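Local coordinates for sialidase domain-containing protein (Dyadobacter fermentans, PDB 5HX0), which is of unknown function but probably folds as a six-bladed beta-propeller of the non-viral sialidase type, carrying a BNR repeat-like domain, at residues A[254-259]-A[302-307]. Numbering follows the deposited sequence.
Sequences PVAVDE and TAWEKM
Trp304 turns the NE1-CZ2 edge of its indole toward Val257 and Asp258, and in doing so illustrates how neighbouring blades of a beta-propeller can be joined through water. Strand 250-256 is the outermost strand of one four-stranded antiparallel sheet and strand 305-307 that of the next, and no direct hydrogen bond links the two segments.

Apolar contact is slight. The methyl of Ala256 lies 4.2 Å from Trp304 CB, obliquely to the ring, where the CA atoms of the two residues come nearest. Beyond this pair, Trp304 packs edge-to-face with Phe263, in the strand that follows residues 254-259.

The edge of the indole meets oxygen atoms. Val257 O lies near the ring plane, 3.5 Å from Trp304 NE1, while Asp258 OD1 approaches in plane at 3.8 Å from CZ2. Asp258 holds CG anti to its own nitrogen (chi1 -170°), which carries the carboxylate out to this edge, almost perpendicular to the ring at 85°. Its other oxygen, OD2, accepts the backbone N-H groups of Lys260 and Val261, so the carboxylate is gripped from both ends and its rotation is probably fixed.

Two waters complete the seam. One donates to Val255 O and Thr302 O, bridging the backbones where a classic beta bulge sets Val255 and Ala256 opposite Asn237. The second draws together three groups: it receives the indole N-H, with NE1 2.8 Å from the water oxygen, and donates both hydrogens, to Val257 O at 2.9 Å and Asp258 OD1 at 2.7 Å.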
loop_
_atom_site.group_PDB
_atom_site.type_symbol
_atom_site.label_atom_id
_atom_site.label_comp_id
_atom_site.label_asym_id
_atom_site.label_seq_id
_atom_site.Cartn_x
_atom_site.Cartn_y
_atom_site.Cartn_z
ATOM N N PRO A 254 0.226 -6.674 34.674
ATOM C CA PRO A 254 1.077 -7.673 34.013
ATOM C C PRO A 254 0.379 -9.025 33.973
ATOM O O PRO A 254 -0.310 -9.419 34.921
ATOM C CB PRO A 254 2.334 -7.730 34.892
ATOM C CG PRO A 254 2.210 -6.592 35.863
ATOM C CD PRO A 254 0.756 -6.277 35.990
ATOM N N VAL A 255 0.564 -9.736 32.864
ATOM C CA VAL A 255 -0.098 -11.025 32.634
ATOM C C VAL A 255 0.855 -12.197 32.831
ATOM O O VAL A 255 0.505 -13.194 33.462
ATOM C CB VAL A 255 -0.728 -11.057 31.222
ATOM C CG1 VAL A 255 -1.160 -12.490 30.863
ATOM C CG2 VAL A 255 -1.909 -10.081 31.142
ATOM N N ALA A 256 2.050 -12.121 32.257
ATOM C CA ALA A 256 3.030 -13.192 32.397
ATOM C C ALA A 256 4.410 -12.578 32.247
ATOM O O ALA A 256 4.700 -11.945 31.226
ATOM C CB ALA A 256 2.824 -14.304 31.362
ATOM N N VAL A 257 5.238 -12.738 33.278
ATOM C CA VAL A 257 6.595 -12.194 33.322
ATOM C C VAL A 257 7.488 -13.240 33.976
ATOM O O VAL A 257 7.106 -13.859 34.977
ATOM C CB VAL A 257 6.675 -10.864 34.112
ATOM C CG1 VAL A 257 8.043 -10.227 33.955
ATOM C CG2 VAL A 257 5.585 -9.896 33.694
ATOM N N ASP A 258 8.675 -13.443 33.413
ATOM C CA ASP A 258 9.635 -14.365 33.998
ATOM C C ASP A 258 11.035 -13.811 33.805
ATOM O O ASP A 258 11.287 -13.049 32.874
ATOM C CB ASP A 258 9.554 -15.754 33.369
ATOM C CG ASP A 258 10.372 -16.775 34.128
ATOM O OD1 ASP A 258 10.002 -17.070 35.274
ATOM O OD2 ASP A 258 11.385 -17.261 33.597
ATOM N N GLU A 259 11.959 -14.231 34.675
ATOM C CA GLU A 259 13.341 -13.770 34.553
ATOM C C GLU A 259 14.008 -14.302 33.296
ATOM O O GLU A 259 14.881 -13.631 32.735
ATOM C CB GLU A 259 14.164 -14.181 35.779
ATOM C CG GLU A 259 13.872 -13.374 37.027
ATOM C CD GLU A 259 14.091 -11.885 36.824
ATOM O OE1 GLU A 259 15.036 -11.509 36.091
ATOM O OE2 GLU A 259 13.312 -11.088 37.394
ATOM N N THR A 302 -2.787 -14.382 38.489
ATOM C CA THR A 302 -2.052 -15.391 39.233
ATOM C C THR A 302 -0.905 -15.927 38.371
ATOM O O THR A 302 -0.740 -15.556 37.206
ATOM C CB THR A 302 -2.988 -16.510 39.687
ATOM O OG1 THR A 302 -3.648 -17.076 38.556
ATOM C CG2 THR A 302 -4.032 -15.992 40.658
ATOM N N ALA A 303 -0.088 -16.798 38.960
ATOM C CA ALA A 303 1.134 -17.245 38.294
ATOM C C ALA A 303 0.820 -17.959 36.984
ATOM O O ALA A 303 -0.163 -18.701 36.880
ATOM C CB ALA A 303 1.922 -18.174 39.219
ATOM N N TRP A 304 1.657 -17.737 35.971
ATOM C CA TRP A 304 1.433 -18.438 34.705
ATOM C C TRP A 304 1.756 -19.925 34.878
ATOM O O TRP A 304 2.579 -20.307 35.714
ATOM C CB TRP A 304 2.273 -17.815 33.579
ATOM C CG TRP A 304 3.752 -17.788 33.870
ATOM C CD1 TRP A 304 4.456 -16.793 34.523
ATOM C CD2 TRP A 304 4.705 -18.802 33.550
ATOM N NE1 TRP A 304 5.785 -17.133 34.610
ATOM C CE2 TRP A 304 5.963 -18.364 34.028
ATOM C CE3 TRP A 304 4.620 -20.041 32.905
ATOM C CZ2 TRP A 304 7.127 -19.125 33.874
ATOM C CZ3 TRP A 304 5.776 -20.794 32.756
ATOM C CH2 TRP A 304 7.013 -20.328 33.236
ATOM N N GLU A 305 1.076 -20.776 34.099
ATOM C CA GLU A 305 1.251 -22.231 34.170
ATOM C C GLU A 305 1.522 -22.807 32.789
ATOM O O GLU A 305 0.977 -22.332 31.790
ATOM C CB GLU A 305 0.002 -22.965 34.685
ATOM C CG GLU A 305 -0.553 -22.556 36.017
ATOM C CD GLU A 305 -1.869 -23.285 36.312
ATOM O OE1 GLU A 305 -2.014 -24.453 35.881
ATOM O OE2 GLU A 305 -2.762 -22.688 36.955
ATOM N N LYS A 306 2.296 -23.890 32.744
ATOM C CA LYS A 306 2.347 -24.698 31.524
ATOM C C LYS A 306 1.026 -25.440 31.338
ATOM O O LYS A 306 0.504 -26.049 32.284
ATOM C CB LYS A 306 3.494 -25.708 31.583
ATOM C CG LYS A 306 4.869 -25.108 31.768
ATOM C CD LYS A 306 5.900 -26.203 31.876
ATOM C CE LYS A 306 6.876 -25.883 32.987
ATOM N NZ LYS A 306 7.865 -26.961 33.148
HETATM N N MSE A 307 0.497 -25.417 30.125
HETATM C CA MSE A 307 -0.718 -26.183 29.850
HETATM C C MSE A 307 -0.443 -27.666 29.642
HETATM O O MSE A 307 -1.359 -28.489 29.749
HETATM C CB MSE A 307 -1.456 -25.596 28.648
HETATM C CG MSE A 307 -2.176 -24.326 29.048
HETATM SE SE MSE A 307 -3.551 -23.815 27.765
HETATM C CE MSE A 307 -2.306 -23.160 26.447
HETATM O O HOH W 1 1.343 -14.623 35.638
HETATM O O HOH W 2 7.690 -16.250 36.482
#